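Local coordinates for enoyl-CoA hydratase/carnithine racemase (Thermus thermophilus JL-18, PDB 6SL9), which is an isomerase of the crotonase family (PaaG), probably forming oxepin-CoA in bacterial phenylacetic acid catabolism, at residues A[33-46]-A[83-96]. Sequence-based numbering, arbitrary orientation.
Sequences LDALYAALKEGEED and RYNRVVEALSGLEK
Val87 wedges its two methyls between Leu33, Leu36 and Tyr37 where helix 77-93 runs alongside helix 30-45, which packs on strands 6-11 and 14-19 of the crotonase fold; their segments 83-93 and 33-45 point in roughly the same direction, 31° apart. CG1 meets Leu36 CD2, while CG2 lies 4.0 Å from Tyr37 CB. The Tyr37 ring, swung away from its own N (chi1 -179°), lies beside the second helix and turns an edge, in plane, to Arg86 O. Further along, Leu40 CD1 packs on Leu91 CD2 at 3.8 Å, and its other methyl, CD2, touches the same Leu91 carbon.

Polar groups close both ends. A salt bridge joins Asp34 OD1, on its syn side, to Arg83 NH2 (3.0 Å). Its bond is bent, the oxygen tilted from the guanidinium plane although the two planes differ by only 19°. The same oxygen lies at the Tyr84 ring edge, and a water joins Asp34 OD2 to Tyr84 OH. At the other end Glu44 OE2 uses its anti lone pair to accept Glu95 N at 2.9 Å, and a second water links OE2 to Gly93 O. The extended Lys96 chain carries NZ to Gly43 O (2.9 Å) and, weakly, to Glu44 O; its strongest partner is Val49 O, beyond the helix. A methionine in its place would probably leave these carbonyls without their shared donor. Lying on last-turn carbonyls, the ammonium probably offsets the partial negative charge of that helix end, tying it to the chain leaving helix 77-93.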
loop_
_atom_site.group_PDB
_atom_site.type_symbol
_atom_site.label_atom_id
_atom_site.label_comp_id
_atom_site.label_asym_id
_atom_site.label_seq_id
_atom_site.Cartn_x
_atom_site.Cartn_y
_atom_site.Cartn_z
ATOM N N LEU A 33 6.197 -27.399 -11.210
ATOM C CA LEU A 33 5.111 -26.830 -10.381
ATOM C C LEU A 33 4.290 -27.926 -9.744
ATOM O O LEU A 33 3.927 -27.789 -8.544
ATOM C CB LEU A 33 4.281 -25.899 -11.240
ATOM C CG LEU A 33 4.985 -24.609 -11.650
ATOM C CD1 LEU A 33 4.162 -23.817 -12.657
ATOM C CD2 LEU A 33 5.282 -23.743 -10.435
ATOM N N ASP A 34 4.018 -29.041 -10.473
ATOM C CA ASP A 34 3.311 -30.151 -9.816
ATOM C C ASP A 34 4.152 -30.671 -8.631
ATOM O O ASP A 34 3.588 -31.011 -7.603
ATOM C CB ASP A 34 3.029 -31.251 -10.813
ATOM C CG ASP A 34 1.893 -30.928 -11.784
ATOM O OD1 ASP A 34 1.117 -30.007 -11.530
ATOM O OD2 ASP A 34 1.736 -31.724 -12.738
ATOM N N ALA A 35 5.471 -30.793 -8.806
ATOM C CA ALA A 35 6.352 -31.307 -7.747
ATOM C C ALA A 35 6.398 -30.303 -6.588
ATOM O O ALA A 35 6.435 -30.715 -5.418
ATOM C CB ALA A 35 7.701 -31.649 -8.307
ATOM N N LEU A 36 6.388 -29.005 -6.862
ATOM C CA LEU A 36 6.393 -28.000 -5.803
ATOM C C LEU A 36 5.090 -28.061 -5.004
ATOM O O LEU A 36 5.122 -28.076 -3.763
ATOM C CB LEU A 36 6.612 -26.626 -6.410
ATOM C CG LEU A 36 6.606 -25.456 -5.413
ATOM C CD1 LEU A 36 7.654 -25.644 -4.320
ATOM C CD2 LEU A 36 6.833 -24.111 -6.128
ATOM N N TYR A 37 3.969 -28.134 -5.689
ATOM C CA TYR A 37 2.655 -28.300 -5.064
ATOM C C TYR A 37 2.707 -29.513 -4.124
ATOM O O TYR A 37 2.282 -29.449 -2.974
ATOM C CB TYR A 37 1.570 -28.439 -6.125
ATOM C CG TYR A 37 0.175 -28.579 -5.582
ATOM C CD1 TYR A 37 -0.303 -29.821 -5.250
ATOM C CD2 TYR A 37 -0.650 -27.498 -5.460
ATOM C CE1 TYR A 37 -1.603 -29.985 -4.782
ATOM C CE2 TYR A 37 -1.931 -27.620 -4.976
ATOM C CZ TYR A 37 -2.417 -28.879 -4.640
ATOM O OH TYR A 37 -3.715 -29.049 -4.219
ATOM N N ALA A 38 3.161 -30.660 -4.653
ATOM C CA ALA A 38 3.156 -31.899 -3.881
ATOM C C ALA A 38 4.026 -31.722 -2.627
ATOM O O ALA A 38 3.671 -32.251 -1.543
ATOM C CB ALA A 38 3.609 -33.070 -4.721
ATOM N N ALA A 39 5.168 -31.055 -2.749
ATOM C CA ALA A 39 6.094 -30.877 -1.612
ATOM C C ALA A 39 5.476 -29.941 -0.574
ATOM O O ALA A 39 5.610 -30.181 0.618
ATOM C CB ALA A 39 7.392 -30.350 -2.100
ATOM N N LEU A 40 4.854 -28.843 -1.013
ATOM C CA LEU A 40 4.125 -27.930 -0.087
ATOM C C LEU A 40 3.011 -28.668 0.647
ATOM O O LEU A 40 2.887 -28.556 1.881
ATOM C CB LEU A 40 3.552 -26.736 -0.860
ATOM C CG LEU A 40 4.561 -25.808 -1.509
ATOM C CD1 LEU A 40 3.864 -24.872 -2.475
ATOM C CD2 LEU A 40 5.370 -25.025 -0.487
ATOM N N LYS A 41 2.270 -29.456 -0.114
ATOM C CA LYS A 41 1.197 -30.263 0.508
ATOM C C LYS A 41 1.772 -31.236 1.552
ATOM O O LYS A 41 1.207 -31.381 2.641
ATOM C CB LYS A 41 0.428 -30.978 -0.588
ATOM C CG LYS A 41 -0.775 -31.781 -0.115
ATOM C CD LYS A 41 -1.301 -32.613 -1.241
ATOM C CE LYS A 41 -2.504 -33.436 -0.853
ATOM N NZ LYS A 41 -2.846 -34.406 -1.911
ATOM N N GLU A 42 2.843 -31.943 1.195
ATOM C CA GLU A 42 3.443 -32.921 2.141
ATOM C C GLU A 42 3.930 -32.185 3.391
ATOM O O GLU A 42 3.710 -32.682 4.484
ATOM C CB GLU A 42 4.654 -33.636 1.493
ATOM C CG GLU A 42 5.346 -34.681 2.342
ATOM C CD GLU A 42 6.300 -35.539 1.494
ATOM O OE1 GLU A 42 7.489 -35.271 1.545
ATOM O OE2 GLU A 42 5.810 -36.390 0.707
ATOM N N GLY A 43 4.578 -31.033 3.211
ATOM C CA GLY A 43 5.056 -30.282 4.358
ATOM C C GLY A 43 3.918 -29.803 5.238
ATOM O O GLY A 43 4.041 -29.841 6.468
ATOM N N GLU A 44 2.840 -29.323 4.645
ATOM C CA GLU A 44 1.683 -28.870 5.424
ATOM C C GLU A 44 1.045 -30.036 6.187
ATOM O O GLU A 44 0.548 -29.826 7.316
ATOM C CB GLU A 44 0.679 -28.156 4.541
ATOM C CG GLU A 44 -0.211 -27.210 5.322
ATOM C CD GLU A 44 -1.358 -26.659 4.519
ATOM O OE1 GLU A 44 -2.150 -27.446 4.001
ATOM O OE2 GLU A 44 -1.444 -25.420 4.407
ATOM N N GLU A 45 0.977 -31.213 5.590
ATOM C CA GLU A 45 0.348 -32.398 6.233
ATOM C C GLU A 45 1.280 -33.020 7.309
ATOM O O GLU A 45 0.792 -33.730 8.132
ATOM C CB GLU A 45 0.019 -33.462 5.185
ATOM C CG GLU A 45 -1.111 -33.041 4.261
ATOM C CD GLU A 45 -1.602 -34.075 3.245
ATOM O OE1 GLU A 45 -0.975 -35.141 3.099
ATOM O OE2 GLU A 45 -2.600 -33.767 2.556
ATOM N N ASP A 46 2.587 -32.778 7.255
ATOM C CA ASP A 46 3.576 -33.482 8.090
ATOM C C ASP A 46 3.573 -32.835 9.482
ATOM O O ASP A 46 4.077 -31.702 9.641
ATOM C CB ASP A 46 4.954 -33.441 7.414
ATOM C CG ASP A 46 6.014 -34.301 8.065
ATOM O OD1 ASP A 46 5.807 -34.637 9.269
ATOM O OD2 ASP A 46 7.029 -34.629 7.373
ATOM N N ARG A 83 -4.565 -23.787 -14.997
ATOM C CA ARG A 83 -4.132 -25.105 -14.473
ATOM C C ARG A 83 -3.145 -24.927 -13.327
ATOM O O ARG A 83 -3.293 -25.641 -12.325
ATOM C CB ARG A 83 -3.555 -25.928 -15.608
ATOM C CG ARG A 83 -2.939 -27.225 -15.157
ATOM C CD ARG A 83 -3.850 -28.132 -14.366
ATOM N NE ARG A 83 -3.098 -29.296 -13.892
ATOM C CZ ARG A 83 -2.244 -29.298 -12.856
ATOM N NH1 ARG A 83 -2.096 -28.261 -12.050
ATOM N NH2 ARG A 83 -1.618 -30.405 -12.579
ATOM N N TYR A 84 -2.121 -24.103 -13.489
ATOM C CA TYR A 84 -1.007 -24.056 -12.510
ATOM C C TYR A 84 -1.193 -22.978 -11.433
ATOM O O TYR A 84 -0.443 -23.014 -10.452
ATOM C CB TYR A 84 0.341 -23.986 -13.195
ATOM C CG TYR A 84 0.587 -25.253 -13.981
ATOM C CD1 TYR A 84 0.880 -26.430 -13.332
ATOM C CD2 TYR A 84 0.445 -25.312 -15.363
ATOM C CE1 TYR A 84 1.017 -27.616 -14.039
ATOM C CE2 TYR A 84 0.652 -26.481 -16.067
ATOM C CZ TYR A 84 0.892 -27.652 -15.405
ATOM O OH TYR A 84 1.054 -28.784 -16.137
ATOM N N ASN A 85 -2.287 -22.202 -11.474
ATOM C CA ASN A 85 -2.495 -21.148 -10.444
ATOM C C ASN A 85 -2.728 -21.797 -9.087
ATOM O O ASN A 85 -2.490 -21.148 -8.082
ATOM C CB ASN A 85 -3.599 -20.148 -10.838
ATOM C CG ASN A 85 -3.162 -19.026 -11.745
ATOM O OD1 ASN A 85 -1.986 -18.686 -11.803
ATOM N ND2 ASN A 85 -4.114 -18.385 -12.421
ATOM N N ARG A 86 -3.121 -23.061 -9.054
ATOM C CA ARG A 86 -3.294 -23.745 -7.760
ATOM C C ARG A 86 -1.981 -23.728 -6.950
ATOM O O ARG A 86 -2.018 -23.861 -5.718
ATOM C CB ARG A 86 -3.908 -25.123 -7.922
ATOM C CG ARG A 86 -2.971 -26.059 -8.646
ATOM C CD ARG A 86 -3.671 -27.381 -8.960
ATOM N NE ARG A 86 -4.756 -27.402 -9.970
ATOM C CZ ARG A 86 -5.214 -28.563 -10.493
ATOM N NH1 ARG A 86 -4.787 -29.688 -9.966
ATOM N NH2 ARG A 86 -6.126 -28.602 -11.433
ATOM N N VAL A 87 -0.844 -23.711 -7.602
ATOM C CA VAL A 87 0.423 -23.692 -6.843
ATOM C C VAL A 87 0.600 -22.372 -6.091
ATOM O O VAL A 87 1.073 -22.349 -4.948
ATOM C CB VAL A 87 1.578 -24.024 -7.775
ATOM C CG1 VAL A 87 2.835 -24.246 -6.959
ATOM C CG2 VAL A 87 1.255 -25.285 -8.567
ATOM N N VAL A 88 0.259 -21.271 -6.735
ATOM C CA VAL A 88 0.271 -19.963 -6.037
ATOM C C VAL A 88 -0.774 -19.935 -4.947
ATOM O O VAL A 88 -0.533 -19.389 -3.859
ATOM C CB VAL A 88 0.130 -18.825 -7.040
ATOM C CG1 VAL A 88 0.051 -17.495 -6.328
ATOM C CG2 VAL A 88 1.298 -18.829 -8.028
ATOM N N GLU A 89 -1.952 -20.500 -5.212
ATOM C CA GLU A 89 -2.950 -20.601 -4.141
ATOM C C GLU A 89 -2.360 -21.349 -2.945
ATOM O O GLU A 89 -2.544 -20.920 -1.792
ATOM C CB GLU A 89 -4.190 -21.344 -4.645
ATOM C CG GLU A 89 -5.053 -20.512 -5.575
ATOM C CD GLU A 89 -5.986 -19.538 -4.906
ATOM O OE1 GLU A 89 -6.733 -18.857 -5.653
ATOM O OE2 GLU A 89 -5.972 -19.439 -3.657
ATOM N N ALA A 90 -1.670 -22.452 -3.199
ATOM C CA ALA A 90 -1.073 -23.274 -2.130
ATOM C C ALA A 90 -0.063 -22.439 -1.353
ATOM O O ALA A 90 -0.100 -22.498 -0.118
ATOM C CB ALA A 90 -0.424 -24.541 -2.673
ATOM N N LEU A 91 0.818 -21.722 -2.035
ATOM C CA LEU A 91 1.778 -20.880 -1.314
ATOM C C LEU A 91 1.007 -19.862 -0.497
ATOM O O LEU A 91 1.374 -19.609 0.663
ATOM C CB LEU A 91 2.654 -20.161 -2.320
ATOM C CG LEU A 91 3.724 -21.046 -2.960
ATOM C CD1 LEU A 91 4.279 -20.413 -4.251
ATOM C CD2 LEU A 91 4.881 -21.282 -1.969
ATOM N N SER A 92 0.009 -19.223 -1.088
ATOM C CA SER A 92 -0.623 -18.068 -0.426
ATOM C C SER A 92 -1.279 -18.468 0.885
ATOM O O SER A 92 -1.323 -17.670 1.838
ATOM C CB SER A 92 -1.614 -17.407 -1.325
ATOM O OG SER A 92 -2.804 -18.162 -1.486
ATOM N N GLY A 93 -1.850 -19.675 0.915
ATOM C CA GLY A 93 -2.657 -20.141 2.055
ATOM C C GLY A 93 -1.940 -21.076 2.985
ATOM O O GLY A 93 -2.565 -21.567 3.897
ATOM N N LEU A 94 -0.675 -21.362 2.736
ATOM C CA LEU A 94 0.127 -22.290 3.575
ATOM C C LEU A 94 -0.151 -22.031 5.056
ATOM O O LEU A 94 0.027 -20.884 5.500
ATOM C CB LEU A 94 1.606 -22.022 3.294
ATOM C CG LEU A 94 2.400 -23.165 2.689
ATOM C CD1 LEU A 94 3.884 -22.837 2.724
ATOM C CD2 LEU A 94 2.132 -24.483 3.401
ATOM N N GLU A 95 -0.432 -23.081 5.808
ATOM C CA GLU A 95 -0.764 -22.916 7.228
ATOM C C GLU A 95 0.464 -23.103 8.116
ATOM O O GLU A 95 0.359 -23.349 9.310
ATOM C CB GLU A 95 -1.917 -23.826 7.659
ATOM C CG GLU A 95 -3.192 -23.454 6.958
ATOM C CD GLU A 95 -4.435 -23.496 7.796
ATOM O OE1 GLU A 95 -4.445 -24.278 8.767
ATOM O OE2 GLU A 95 -5.454 -22.896 7.401
ATOM N N LYS A 96 1.656 -22.889 7.562
ATOM C CA LYS A 96 2.962 -22.877 8.245
ATOM C C LYS A 96 3.753 -21.723 7.640
ATOM O O LYS A 96 3.568 -21.391 6.458
ATOM C CB LYS A 96 3.661 -24.218 8.095
ATOM C CG LYS A 96 2.843 -25.352 8.688
ATOM C CD LYS A 96 3.397 -26.753 8.512
ATOM C CE LYS A 96 2.444 -27.777 9.086
ATOM N NZ LYS A 96 2.970 -29.156 9.049
HETATM O O HOH W 1 0.732 -31.199 -14.989
HETATM O O HOH W 2 -3.672 -24.327 3.235
#